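PDB 6S9V: sucrose 6(F)-phosphate phosphorylase from Thermoanaerobacterium thermosaccharolyticum DSM 571, which is a sugar phosphorylase whose catalytic domain is a TIM barrel of the alpha-amylase family. Local coordinates for residues N19-I24 with K439-R444; Y121-M124 with D129-W132; Y215-I220 with E228-E233; G395-V400 with H418-K423. One frame throughout, in Å; residues are numbered along the deposited sequence.

Contact 1: N19-I24 with K439-R444; sequences NKVQLI and KLIRFR
R444 and N19 join in a buried polar grip, with V21 packed on I441 beside it. The contact sets the lead-in to the first barrel strand, 22-25, against helix 432-446. The guanidinium holds N19 end-on with two nitrogens. NH1 of R444 donates to the backbone O of N19 at 3.0 Å. NH2 of R444 donates to the side-chain OD1 of N19 at 2.7 Å, with a nearly straight N-H...O angle of 165°. Both oxygens lie close to the guanidinium plane, so the two bonds together fix its rotation. The amide of N19 does not lie flat with it; the planes are 65° apart. With chi1 at -174°, CG of N19 lies beside its own carbonyl carbon, and OD1 and the backbone O face the same guanidinium. The stem of R444 bends at chi2, and its CG rests 3.8 Å from CG2 of V21. CB of V21 also touches CG2 of I441, at 3.9 Å, and these side chains cross at about a right angle. R444 NE also donates to the F383 carbonyl, and N19 ND2 pairs with N451 OD1. V21 also meets V391 of the last barrel strand, 388-392, while I441 reaches F383 of helix 372-384 and L396 of helix 393-396. Helix 432-446 thus lies outside the barrel, where strands 22-25 and 388-392 close the ring.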
loop_
_atom_site.group_PDB
_atom_site.type_symbol
_atom_site.label_atom_id
_atom_site.label_comp_id
_atom_site.label_asym_id
_atom_site.label_seq_id
_atom_site.Cartn_x
_atom_site.Cartn_y
_atom_site.Cartn_z
ATOM N N ASN A 19 -3.336 17.350 -3.774
ATOM C CA ASN A 19 -4.582 16.678 -3.401
ATOM C C ASN A 19 -5.330 16.179 -4.635
ATOM O O ASN A 19 -6.479 16.551 -4.896
ATOM C CB ASN A 19 -5.459 17.615 -2.572
ATOM C CG ASN A 19 -6.698 16.921 -2.033
ATOM O OD1 ASN A 19 -6.698 15.704 -1.831
ATOM N ND2 ASN A 19 -7.762 17.682 -1.820
ATOM N N LYS A 20 -4.682 15.296 -5.382
ATOM C CA LYS A 20 -5.268 14.732 -6.591
ATOM C C LYS A 20 -5.194 13.216 -6.533
ATOM O O LYS A 20 -4.360 12.638 -5.834
ATOM C CB LYS A 20 -4.581 15.263 -7.853
ATOM C CG LYS A 20 -4.740 16.773 -8.016
ATOM C CD LYS A 20 -4.590 17.226 -9.451
ATOM C CE LYS A 20 -4.685 18.748 -9.557
ATOM N NZ LYS A 20 -5.787 19.315 -8.718
ATOM N N VAL A 21 -6.098 12.575 -7.273
ATOM C CA VAL A 21 -6.140 11.124 -7.291
ATOM C C VAL A 21 -4.839 10.572 -7.865
ATOM O O VAL A 21 -4.287 11.095 -8.844
ATOM C CB VAL A 21 -7.365 10.653 -8.096
ATOM C CG1 VAL A 21 -7.396 9.150 -8.182
ATOM C CG2 VAL A 21 -8.653 11.188 -7.477
ATOM N N GLN A 22 -4.353 9.491 -7.264
ATOM C CA GLN A 22 -3.135 8.830 -7.714
ATOM C C GLN A 22 -3.432 7.412 -8.187
ATOM O O GLN A 22 -4.373 6.772 -7.724
ATOM C CB GLN A 22 -2.109 8.766 -6.593
ATOM C CG GLN A 22 -1.750 10.133 -6.019
ATOM C CD GLN A 22 -0.705 10.047 -4.940
ATOM O OE1 GLN A 22 -0.570 9.024 -4.271
ATOM N NE2 GLN A 22 0.043 11.127 -4.755
ATOM N N LEU A 23 -2.599 6.927 -9.092
ATOM C CA LEU A 23 -2.688 5.566 -9.613
ATOM C C LEU A 23 -1.681 4.672 -8.892
ATOM O O LEU A 23 -0.551 5.096 -8.614
ATOM C CB LEU A 23 -2.401 5.562 -11.121
ATOM C CG LEU A 23 -2.242 4.197 -11.812
ATOM C CD1 LEU A 23 -3.581 3.502 -11.919
ATOM C CD2 LEU A 23 -1.602 4.347 -13.188
ATOM N N ILE A 24 -2.093 3.442 -8.580
ATOM C CA ILE A 24 -1.182 2.388 -8.144
ATOM C C ILE A 24 -1.111 1.351 -9.256
ATOM O O ILE A 24 -2.144 0.807 -9.651
ATOM C CB ILE A 24 -1.639 1.702 -6.844
ATOM C CG1 ILE A 24 -1.876 2.705 -5.716
ATOM C CG2 ILE A 24 -0.614 0.656 -6.420
ATOM C CD1 ILE A 24 -2.749 2.136 -4.607
ATOM N N LYS A 439 -14.906 10.000 -15.008
ATOM C CA LYS A 439 -15.566 11.289 -14.813
ATOM C C LYS A 439 -15.552 11.694 -13.342
ATOM O O LYS A 439 -15.304 12.865 -13.005
ATOM C CB LYS A 439 -17.000 11.228 -15.350
ATOM C CG LYS A 439 -17.706 12.572 -15.354
ATOM C CD LYS A 439 -19.077 12.501 -16.015
ATOM C CE LYS A 439 -19.812 13.831 -15.888
ATOM N NZ LYS A 439 -21.170 13.787 -16.514
ATOM N N LEU A 440 -15.818 10.736 -12.452
ATOM C CA LEU A 440 -15.774 11.009 -11.022
ATOM C C LEU A 440 -14.369 11.399 -10.587
ATOM O O LEU A 440 -14.195 12.335 -9.797
ATOM C CB LEU A 440 -16.240 9.784 -10.234
ATOM C CG LEU A 440 -16.193 9.893 -8.707
ATOM C CD1 LEU A 440 -17.160 10.974 -8.222
ATOM C CD2 LEU A 440 -16.493 8.555 -8.057
ATOM N N ILE A 441 -13.353 10.687 -11.083
ATOM C CA ILE A 441 -11.976 11.023 -10.733
ATOM C C ILE A 441 -11.660 12.453 -11.145
ATOM O O ILE A 441 -11.108 13.242 -10.362
ATOM C CB ILE A 441 -10.998 10.021 -11.375
ATOM C CG1 ILE A 441 -11.083 8.666 -10.672
ATOM C CG2 ILE A 441 -9.590 10.564 -11.310
ATOM C CD1 ILE A 441 -10.360 7.544 -11.414
ATOM N N ARG A 442 -11.986 12.808 -12.389
ATOM C CA ARG A 442 -11.675 14.154 -12.854
ATOM C C ARG A 442 -12.446 15.208 -12.070
ATOM O O ARG A 442 -11.918 16.301 -11.819
ATOM C CB ARG A 442 -11.925 14.282 -14.357
ATOM C CG ARG A 442 -10.929 13.452 -15.170
ATOM C CD ARG A 442 -10.620 14.106 -16.508
ATOM N NE ARG A 442 -11.655 13.904 -17.499
ATOM C CZ ARG A 442 -11.751 14.579 -18.640
ATOM N NH1 ARG A 442 -10.871 15.530 -18.958
ATOM N NH2 ARG A 442 -12.742 14.292 -19.467
ATOM N N PHE A 443 -13.682 14.910 -11.663
ATOM C CA PHE A 443 -14.379 15.832 -10.777
ATOM C C PHE A 443 -13.608 16.025 -9.475
ATOM O O PHE A 443 -13.441 17.158 -9.001
ATOM C CB PHE A 443 -15.794 15.349 -10.469
ATOM C CG PHE A 443 -16.576 16.321 -9.622
ATOM C CD1 PHE A 443 -17.200 17.414 -10.202
ATOM C CD2 PHE A 443 -16.653 16.160 -8.249
ATOM C CE1 PHE A 443 -17.906 18.336 -9.424
ATOM C CE2 PHE A 443 -17.367 17.065 -7.467
ATOM C CZ PHE A 443 -17.993 18.150 -8.059
ATOM N N ARG A 444 -13.112 14.928 -8.893
ATOM C CA ARG A 444 -12.337 15.010 -7.655
ATOM C C ARG A 444 -11.026 15.773 -7.848
ATOM O O ARG A 444 -10.511 16.376 -6.893
ATOM C CB ARG A 444 -12.085 13.595 -7.129
ATOM C CG ARG A 444 -11.208 13.496 -5.905
ATOM C CD ARG A 444 -11.736 14.289 -4.723
ATOM N NE ARG A 444 -10.895 14.065 -3.549
ATOM C CZ ARG A 444 -9.676 14.578 -3.395
ATOM N NH1 ARG A 444 -9.164 15.354 -4.336
ATOM N NH2 ARG A 444 -8.968 14.311 -2.305
#

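Contact 2: Y121-M124 with D129-W132; sequences YADM and DKLW
K130 and D123 bury nearly all the surface in this small contact, which is a salt bridge at the protein surface. The lysine reaches across with its chain extended beyond CG. NZ of K130 lies 2.9 Å from OD1 of D123 and donates a hydrogen bond to it. The ammonium does not come in flat: it meets OD1 from above the carboxylate plane, 54° out of it. The two side chains cross at about a right angle. CE of K130 comes along, 3.4 Å from the same OD1. D123 swings its carboxylate anti to its backbone N (chi1 -169°), which keeps OD1 near its own carbonyl. That backbone O of D123 is also 2.9 Å from NZ of K130. The ammonium has further partners. It forms a second salt bridge with D183 and a hydrogen bond to the carbonyl of F125, so the two acidic groups probably share its charge. The other carboxylate oxygen of D123, OD2, is tied to the S186 hydroxyl. Each segment includes a short 3-10 turn, and both lie in the loop between helices 107-115 and 139-142. The arrangement is that of a local salt bridge closing a surface loop, here in an excursion that follows the third strand of a TIM barrel.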
loop_
_atom_site.group_PDB
_atom_site.type_symbol
_atom_site.label_atom_id
_atom_site.label_comp_id
_atom_site.label_asym_id
_atom_site.label_seq_id
_atom_site.Cartn_x
_atom_site.Cartn_y
_atom_site.Cartn_z
ATOM N N TYR A 121 30.507 -6.760 3.913
ATOM C CA TYR A 121 29.073 -6.539 4.042
ATOM C C TYR A 121 28.415 -7.430 5.088
ATOM O O TYR A 121 27.190 -7.372 5.242
ATOM C CB TYR A 121 28.380 -6.773 2.692
ATOM C CG TYR A 121 28.970 -5.996 1.542
ATOM C CD1 TYR A 121 28.863 -4.616 1.489
ATOM C CD2 TYR A 121 29.634 -6.641 0.507
ATOM C CE1 TYR A 121 29.400 -3.895 0.441
ATOM C CE2 TYR A 121 30.173 -5.930 -0.550
ATOM C CZ TYR A 121 30.051 -4.556 -0.577
ATOM O OH TYR A 121 30.583 -3.831 -1.619
ATOM N N ALA A 122 29.190 -8.233 5.823
ATOM C CA ALA A 122 28.602 -9.191 6.756
ATOM C C ALA A 122 27.665 -8.505 7.743
ATOM O O ALA A 122 26.593 -9.034 8.066
ATOM C CB ALA A 122 29.710 -9.937 7.500
ATOM N N ASP A 123 28.036 -7.311 8.210
ATOM C CA ASP A 123 27.272 -6.606 9.235
ATOM C C ASP A 123 25.951 -6.046 8.723
ATOM O O ASP A 123 25.146 -5.575 9.535
ATOM C CB ASP A 123 28.126 -5.466 9.806
ATOM C CG ASP A 123 27.521 -4.834 11.054
ATOM O OD1 ASP A 123 27.149 -5.576 11.987
ATOM O OD2 ASP A 123 27.421 -3.588 11.100
ATOM N N MET A 124 25.702 -6.079 7.411
ATOM C CA MET A 124 24.425 -5.609 6.891
ATOM C C MET A 124 23.284 -6.566 7.207
ATOM O O MET A 124 22.117 -6.167 7.116
ATOM C CB MET A 124 24.499 -5.409 5.375
ATOM C CG MET A 124 25.406 -4.290 4.932
ATOM S SD MET A 124 25.508 -4.148 3.140
ATOM C CE MET A 124 23.865 -3.559 2.769
ATOM N N ASP A 129 23.840 -14.673 15.615
ATOM C CA ASP A 129 24.652 -14.321 16.775
ATOM C C ASP A 129 24.346 -12.918 17.292
ATOM O O ASP A 129 24.730 -12.589 18.417
ATOM C CB ASP A 129 26.142 -14.443 16.450
ATOM C CG ASP A 129 26.569 -13.567 15.291
ATOM O OD1 ASP A 129 25.700 -12.956 14.634
ATOM O OD2 ASP A 129 27.792 -13.481 15.045
ATOM N N LYS A 130 23.690 -12.078 16.490
ATOM C CA LYS A 130 23.254 -10.768 16.958
ATOM C C LYS A 130 22.031 -10.842 17.864
ATOM O O LYS A 130 21.727 -9.858 18.548
ATOM C CB LYS A 130 22.958 -9.849 15.767
ATOM C CG LYS A 130 24.192 -9.482 14.943
ATOM C CD LYS A 130 23.825 -8.613 13.746
ATOM C CE LYS A 130 25.053 -8.031 13.057
ATOM N NZ LYS A 130 24.699 -7.200 11.850
ATOM N N LEU A 131 21.337 -11.982 17.897
ATOM C CA LEU A 131 20.155 -12.163 18.735
ATOM C C LEU A 131 20.377 -13.137 19.879
ATOM O O LEU A 131 19.742 -12.995 20.924
ATOM C CB LEU A 131 18.981 -12.650 17.883
ATOM C CG LEU A 131 18.513 -11.631 16.839
ATOM C CD1 LEU A 131 17.570 -12.284 15.835
ATOM C CD2 LEU A 131 17.854 -10.428 17.506
ATOM N N TRP A 132 21.243 -14.131 19.697
ATOM C CA TRP A 132 21.527 -15.144 20.705
ATOM C C TRP A 132 23.040 -15.263 20.806
ATOM O O TRP A 132 23.739 -15.219 19.789
ATOM C CB TRP A 132 20.887 -16.483 20.343
ATOM C CG TRP A 132 19.389 -16.454 20.419
ATOM C CD1 TRP A 132 18.624 -16.365 21.549
ATOM C CD2 TRP A 132 18.474 -16.481 19.315
ATOM N NE1 TRP A 132 17.291 -16.350 21.216
ATOM C CE2 TRP A 132 17.172 -16.420 19.851
ATOM C CE3 TRP A 132 18.630 -16.559 17.929
ATOM C CZ2 TRP A 132 16.036 -16.436 19.051
ATOM C CZ3 TRP A 132 17.504 -16.570 17.135
ATOM C CH2 TRP A 132 16.221 -16.509 17.697
#

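Contact 3: Y215-I220 with E228-E233; sequences YVIKKI and EPEIYE. With SO4 (sulfate ion), chain D.
I217 faces the first turn of helix 230-244, against E230 and I231. CG1 of I217 lies 3.7 Å from CA of I231, so this branch presses on the helix backbone itself. CG2 of I217 turns to CB of E230, at 3.8 Å, and the two side chains cross at about a right angle. CD1 of I231 reaches V216 and also borders CG1 of I217. CD1 of I231 and CG2 of V216 are 3.5 Å apart, a tight fit for two methyls. CG1 of I231 is anti to the backbone N (chi1 -175°), and the turn at chi2 brings CD1 to V216. The segments belong to the beta-alpha loop leading from strand 207-210 into helix 230-244 of the TIM barrel; residues 215-220 fold back on the start of their own helix. Farther out, K219 and E230 also cross at about a right angle and form a salt bridge. The modelled distance from NZ of K219 to OE2 of E230, 2.4 Å, is very short and its exact value is doubtful. Back toward Y215, K218 NZ donates to the Y215 carbonyl O at 2.7 Å and also pairs with D181. The Y215 hydroxyl donates to O1 of a sulfate ion, 2.8 Å from OH and near the ring plane. R148 and H358 bind the same sulfate, which probably came from the crystallisation liquor.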
loop_
_atom_site.group_PDB
_atom_site.type_symbol
_atom_site.label_atom_id
_atom_site.label_comp_id
_atom_site.label_asym_id
_atom_site.label_seq_id
_atom_site.Cartn_x
_atom_site.Cartn_y
_atom_site.Cartn_z
ATOM N N TYR A 215 8.628 -4.327 10.697
ATOM C CA TYR A 215 9.434 -5.501 11.003
ATOM C C TYR A 215 10.908 -5.202 11.245
ATOM O O TYR A 215 11.660 -6.128 11.563
ATOM C CB TYR A 215 9.311 -6.518 9.866
ATOM C CG TYR A 215 7.923 -7.073 9.743
ATOM C CD1 TYR A 215 7.531 -8.166 10.496
ATOM C CD2 TYR A 215 6.988 -6.479 8.905
ATOM C CE1 TYR A 215 6.262 -8.677 10.400
ATOM C CE2 TYR A 215 5.702 -6.981 8.808
ATOM C CZ TYR A 215 5.351 -8.086 9.558
ATOM O OH TYR A 215 4.078 -8.603 9.483
ATOM N N VAL A 216 11.344 -3.943 11.130
ATOM C CA VAL A 216 12.780 -3.698 11.076
ATOM C C VAL A 216 13.480 -3.909 12.417
ATOM O O VAL A 216 14.685 -4.188 12.430
ATOM C CB VAL A 216 13.113 -2.281 10.554
ATOM C CG1 VAL A 216 12.622 -2.123 9.118
ATOM C CG2 VAL A 216 12.559 -1.178 11.473
ATOM N N ILE A 217 12.779 -3.812 13.546
ATOM C CA ILE A 217 13.404 -4.001 14.853
ATOM C C ILE A 217 13.142 -5.424 15.333
ATOM O O ILE A 217 11.987 -5.827 15.533
ATOM C CB ILE A 217 12.898 -2.983 15.890
ATOM C CG1 ILE A 217 13.161 -1.546 15.425
ATOM C CG2 ILE A 217 13.556 -3.239 17.255
ATOM C CD1 ILE A 217 14.625 -1.230 15.122
ATOM N N LYS A 218 14.217 -6.175 15.535
ATOM C CA LYS A 218 14.156 -7.493 16.149
ATOM C C LYS A 218 14.655 -7.371 17.582
ATOM O O LYS A 218 15.708 -6.773 17.827
ATOM C CB LYS A 218 14.998 -8.510 15.384
ATOM C CG LYS A 218 14.379 -8.991 14.070
ATOM C CD LYS A 218 14.332 -7.880 13.035
ATOM C CE LYS A 218 14.024 -8.434 11.664
ATOM N NZ LYS A 218 13.841 -7.366 10.658
ATOM N N LYS A 219 13.890 -7.913 18.521
ATOM C CA LYS A 219 14.306 -7.919 19.921
ATOM C C LYS A 219 13.793 -9.197 20.561
ATOM O O LYS A 219 12.580 -9.433 20.578
ATOM C CB LYS A 219 13.773 -6.691 20.665
ATOM C CG LYS A 219 14.247 -6.576 22.115
ATOM C CD LYS A 219 13.542 -5.438 22.848
ATOM C CE LYS A 219 14.216 -4.096 22.592
ATOM N NZ LYS A 219 13.790 -3.053 23.571
ATOM N N ILE A 220 14.707 -10.005 21.104
ATOM C CA ILE A 220 14.305 -11.251 21.741
ATOM C C ILE A 220 13.396 -10.932 22.918
ATOM O O ILE A 220 13.648 -10.001 23.692
ATOM C CB ILE A 220 15.531 -12.058 22.192
ATOM C CG1 ILE A 220 16.376 -12.478 20.986
ATOM C CG2 ILE A 220 15.100 -13.288 22.984
ATOM C CD1 ILE A 220 15.602 -13.197 19.902
ATOM N N GLU A 228 8.663 -0.836 20.189
ATOM C CA GLU A 228 8.866 0.505 20.715
ATOM C C GLU A 228 9.773 0.469 21.940
ATOM O O GLU A 228 9.729 -0.485 22.722
ATOM C CB GLU A 228 7.529 1.150 21.089
ATOM C CG GLU A 228 6.584 1.289 19.910
ATOM C CD GLU A 228 5.236 1.866 20.302
ATOM O OE1 GLU A 228 5.163 3.082 20.565
ATOM O OE2 GLU A 228 4.254 1.098 20.350
ATOM N N PRO A 229 10.601 1.504 22.160
ATOM C CA PRO A 229 10.718 2.747 21.386
ATOM C C PRO A 229 11.700 2.683 20.218
ATOM O O PRO A 229 11.838 3.662 19.482
ATOM C CB PRO A 229 11.212 3.744 22.438
ATOM C CG PRO A 229 12.084 2.909 23.319
ATOM C CD PRO A 229 11.442 1.539 23.374
ATOM N N GLU A 230 12.366 1.538 20.047
ATOM C CA GLU A 230 13.418 1.431 19.039
ATOM C C GLU A 230 12.910 1.771 17.641
ATOM O O GLU A 230 13.618 2.411 16.855
ATOM C CB GLU A 230 14.013 0.021 19.056
ATOM C CG GLU A 230 14.887 -0.279 20.273
ATOM C CD GLU A 230 14.103 -0.754 21.490
ATOM O OE1 GLU A 230 12.857 -0.710 21.480
ATOM O OE2 GLU A 230 14.751 -1.188 22.466
ATOM N N ILE A 231 11.699 1.337 17.299
ATOM C CA ILE A 231 11.198 1.589 15.951
ATOM C C ILE A 231 11.151 3.090 15.669
ATOM O O ILE A 231 11.409 3.530 14.546
ATOM C CB ILE A 231 9.825 0.924 15.755
ATOM C CG1 ILE A 231 9.359 1.074 14.306
ATOM C CG2 ILE A 231 8.789 1.512 16.693
ATOM C CD1 ILE A 231 9.905 0.041 13.395
ATOM N N TYR A 232 10.838 3.902 16.684
ATOM C CA TYR A 232 10.715 5.340 16.455
ATOM C C TYR A 232 12.071 6.003 16.243
ATOM O O TYR A 232 12.161 7.029 15.554
ATOM C CB TYR A 232 9.954 5.984 17.618
ATOM C CG TYR A 232 8.464 5.957 17.389
ATOM C CD1 TYR A 232 7.877 6.845 16.504
ATOM C CD2 TYR A 232 7.647 5.033 18.026
ATOM C CE1 TYR A 232 6.528 6.828 16.264
ATOM C CE2 TYR A 232 6.281 5.010 17.790
ATOM C CZ TYR A 232 5.731 5.916 16.907
ATOM O OH TYR A 232 4.377 5.933 16.647
ATOM N N GLU A 233 13.137 5.431 16.802
ATOM C CA GLU A 233 14.475 5.946 16.539
ATOM C C GLU A 233 14.850 5.770 15.070
ATOM O O GLU A 233 15.470 6.657 14.466
ATOM C CB GLU A 233 15.477 5.235 17.445
ATOM C CG GLU A 233 15.159 5.360 18.928
ATOM C CD GLU A 233 16.120 4.577 19.796
ATOM O OE1 GLU A 233 17.344 4.697 19.585
ATOM O OE2 GLU A 233 15.650 3.834 20.686
HETATM S S SO4 D . 2.176 -8.025 6.340
HETATM O O1 SO4 D . 2.365 -7.376 7.645
HETATM O O2 SO4 D . 2.363 -9.468 6.447
HETATM O O3 SO4 D . 0.825 -7.734 5.877
HETATM O O4 SO4 D . 3.152 -7.516 5.385
#

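Contact 4: G395-V400 with H418-K423; sequences GLLAGV and HNYGLK. With SO4 (sulfate ion), chain H.
L397 meets Y420 by a CH-pi contact. CD1 of L397 sits 3.7 Å from the centroid of the Y420 ring, only 5° off the ring normal, so the methyl lies over the middle of one face. The opposite face is taken by CD2 of H418, 3.5 Å above its centre. The ring is thus sandwiched between a methyl and the edge of an imidazole. At the rim, OH of Y420 comes within 3.5 Å of CA of G399, where glycine has no side chain to interfere. The polar link is indirect. One water donates to the backbone O of L397 at 2.9 Å and hydrogen-bonds with OH of Y420 at 2.9 Å. A398, with positive phi, is the C' residue of a Schellman motif that ends helix 393-396. Hydrogen bonds to a sulfate ion, probably from the crystallisation liquor, lie on segment 418-423. N419 N donates to its O4 at 2.6 Å, and H418 ND1 reaches its O2 by a weak bond. ND1 of H418 is also hydrogen-bonded to D402, and NE2 to E424. The chemistry implies a mostly apolar joint, with water bridging the buried tyrosine hydroxyl to the carbonyl at the helix end.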
loop_
_atom_site.group_PDB
_atom_site.type_symbol
_atom_site.label_atom_id
_atom_site.label_comp_id
_atom_site.label_asym_id
_atom_site.label_seq_id
_atom_site.Cartn_x
_atom_site.Cartn_y
_atom_site.Cartn_z
ATOM N N GLY A 395 -8.829 -1.860 -10.181
ATOM C CA GLY A 395 -10.083 -1.185 -9.893
ATOM C C GLY A 395 -10.382 -0.061 -10.863
ATOM O O GLY A 395 -11.549 0.197 -11.176
ATOM N N LEU A 396 -9.344 0.600 -11.368
ATOM C CA LEU A 396 -9.532 1.619 -12.392
ATOM C C LEU A 396 -10.275 1.061 -13.596
ATOM O O LEU A 396 -11.113 1.748 -14.190
ATOM C CB LEU A 396 -8.171 2.169 -12.824
ATOM C CG LEU A 396 -8.198 3.180 -13.966
ATOM C CD1 LEU A 396 -8.903 4.465 -13.527
ATOM C CD2 LEU A 396 -6.782 3.464 -14.473
ATOM N N LEU A 397 -9.969 -0.173 -13.975
ATOM C CA LEU A 397 -10.557 -0.812 -15.143
ATOM C C LEU A 397 -11.700 -1.744 -14.769
ATOM O O LEU A 397 -12.129 -2.546 -15.603
ATOM C CB LEU A 397 -9.472 -1.568 -15.908
ATOM C CG LEU A 397 -8.297 -0.675 -16.338
ATOM C CD1 LEU A 397 -7.245 -1.460 -17.087
ATOM C CD2 LEU A 397 -8.807 0.474 -17.197
ATOM N N ALA A 398 -12.203 -1.642 -13.542
ATOM C CA ALA A 398 -13.287 -2.483 -13.039
ATOM C C ALA A 398 -12.979 -3.959 -13.270
ATOM O O ALA A 398 -13.814 -4.732 -13.735
ATOM C CB ALA A 398 -14.616 -2.087 -13.676
ATOM N N GLY A 399 -11.757 -4.354 -12.923
ATOM C CA GLY A 399 -11.340 -5.720 -13.176
ATOM C C GLY A 399 -11.992 -6.696 -12.212
ATOM O O GLY A 399 -12.228 -6.387 -11.044
ATOM N N VAL A 400 -12.291 -7.890 -12.720
ATOM C CA VAL A 400 -12.855 -8.960 -11.911
ATOM C C VAL A 400 -11.750 -9.938 -11.537
ATOM O O VAL A 400 -10.671 -9.972 -12.142
ATOM C CB VAL A 400 -14.006 -9.702 -12.635
ATOM C CG1 VAL A 400 -15.130 -8.747 -12.996
ATOM C CG2 VAL A 400 -13.488 -10.412 -13.870
ATOM N N HIS A 418 -3.825 -9.019 -12.204
ATOM C CA HIS A 418 -3.867 -9.264 -13.641
ATOM C C HIS A 418 -2.960 -8.296 -14.393
ATOM O O HIS A 418 -2.866 -7.118 -14.050
ATOM C CB HIS A 418 -5.314 -9.114 -14.133
ATOM C CG HIS A 418 -5.484 -9.313 -15.607
ATOM N ND1 HIS A 418 -5.303 -10.537 -16.219
ATOM C CD2 HIS A 418 -5.823 -8.447 -16.591
ATOM C CE1 HIS A 418 -5.522 -10.412 -17.516
ATOM N NE2 HIS A 418 -5.851 -9.157 -17.766
ATOM N N ASN A 419 -2.284 -8.802 -15.420
ATOM C CA ASN A 419 -1.501 -7.967 -16.329
ATOM C C ASN A 419 -2.327 -7.668 -17.577
ATOM O O ASN A 419 -2.745 -8.591 -18.281
ATOM C CB ASN A 419 -0.187 -8.654 -16.707
ATOM C CG ASN A 419 0.835 -8.630 -15.572
ATOM O OD1 ASN A 419 0.816 -7.743 -14.717
ATOM N ND2 ASN A 419 1.722 -9.616 -15.561
ATOM N N TYR A 420 -2.557 -6.381 -17.847
ATOM C CA TYR A 420 -3.335 -5.939 -18.997
ATOM C C TYR A 420 -2.434 -5.648 -20.188
ATOM O O TYR A 420 -1.466 -4.898 -20.065
ATOM C CB TYR A 420 -4.122 -4.668 -18.674
ATOM C CG TYR A 420 -5.263 -4.843 -17.711
ATOM C CD1 TYR A 420 -5.057 -4.773 -16.339
ATOM C CD2 TYR A 420 -6.557 -5.081 -18.172
ATOM C CE1 TYR A 420 -6.099 -4.929 -15.452
ATOM C CE2 TYR A 420 -7.608 -5.241 -17.288
ATOM C CZ TYR A 420 -7.373 -5.168 -15.930
ATOM O OH TYR A 420 -8.418 -5.327 -15.048
ATOM N N GLY A 421 -2.788 -6.190 -21.346
ATOM C CA GLY A 421 -2.192 -5.733 -22.582
ATOM C C GLY A 421 -2.834 -4.443 -23.076
ATOM O O GLY A 421 -3.903 -4.037 -22.626
ATOM N N LEU A 422 -2.171 -3.801 -24.041
ATOM C CA LEU A 422 -2.689 -2.544 -24.574
ATOM C C LEU A 422 -4.089 -2.712 -25.156
ATOM O O LEU A 422 -4.965 -1.869 -24.940
ATOM C CB LEU A 422 -1.747 -1.988 -25.640
ATOM C CG LEU A 422 -0.406 -1.418 -25.184
ATOM C CD1 LEU A 422 0.379 -0.946 -26.403
ATOM C CD2 LEU A 422 -0.625 -0.279 -24.199
ATOM N N LYS A 423 -4.318 -3.787 -25.907
ATOM C CA LYS A 423 -5.629 -3.978 -26.519
ATOM C C LYS A 423 -6.700 -4.173 -25.455
ATOM O O LYS A 423 -7.826 -3.685 -25.604
ATOM C CB LYS A 423 -5.600 -5.156 -27.491
ATOM C CG LYS A 423 -4.532 -5.006 -28.568
ATOM C CD LYS A 423 -4.871 -3.941 -29.600
ATOM C CE LYS A 423 -6.015 -4.316 -30.521
ATOM N NZ LYS A 423 -6.361 -3.143 -31.370
HETATM S S SO4 H . -2.078 -12.782 -15.999
HETATM O O1 SO4 H . -1.117 -13.594 -15.255
HETATM O O2 SO4 H . -3.424 -13.311 -15.803
HETATM O O3 SO4 H . -1.742 -12.821 -17.419
HETATM O O4 SO4 H . -2.023 -11.403 -15.532
HETATM O O HOH W 1 -10.868 -5.011 -16.483
#

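Contacts 1 and 4 are neighbours, with centres about 18 Å apart. L396 joins them: its CD1 lies 4.0 Å from CD1 of I441, and its CD2 lies 4.1 Å from CD1 of L23. Contacts 2 and 3 form a second pair, about 16 Å between centres. There CZ2 of W132 packs 3.4 Å from CD1 of I220, and L131 meets K218. The pairs sit on opposite sides of the chain's centre; contacts 1 and 2 are about 45 Å apart by centres. Contacts 2, 3 and 4 all fall within the loop of chain that contact 1 closes. The nearest atoms of contacts 3 and 4 are about 23 Å apart; each has a sulfate at its edge.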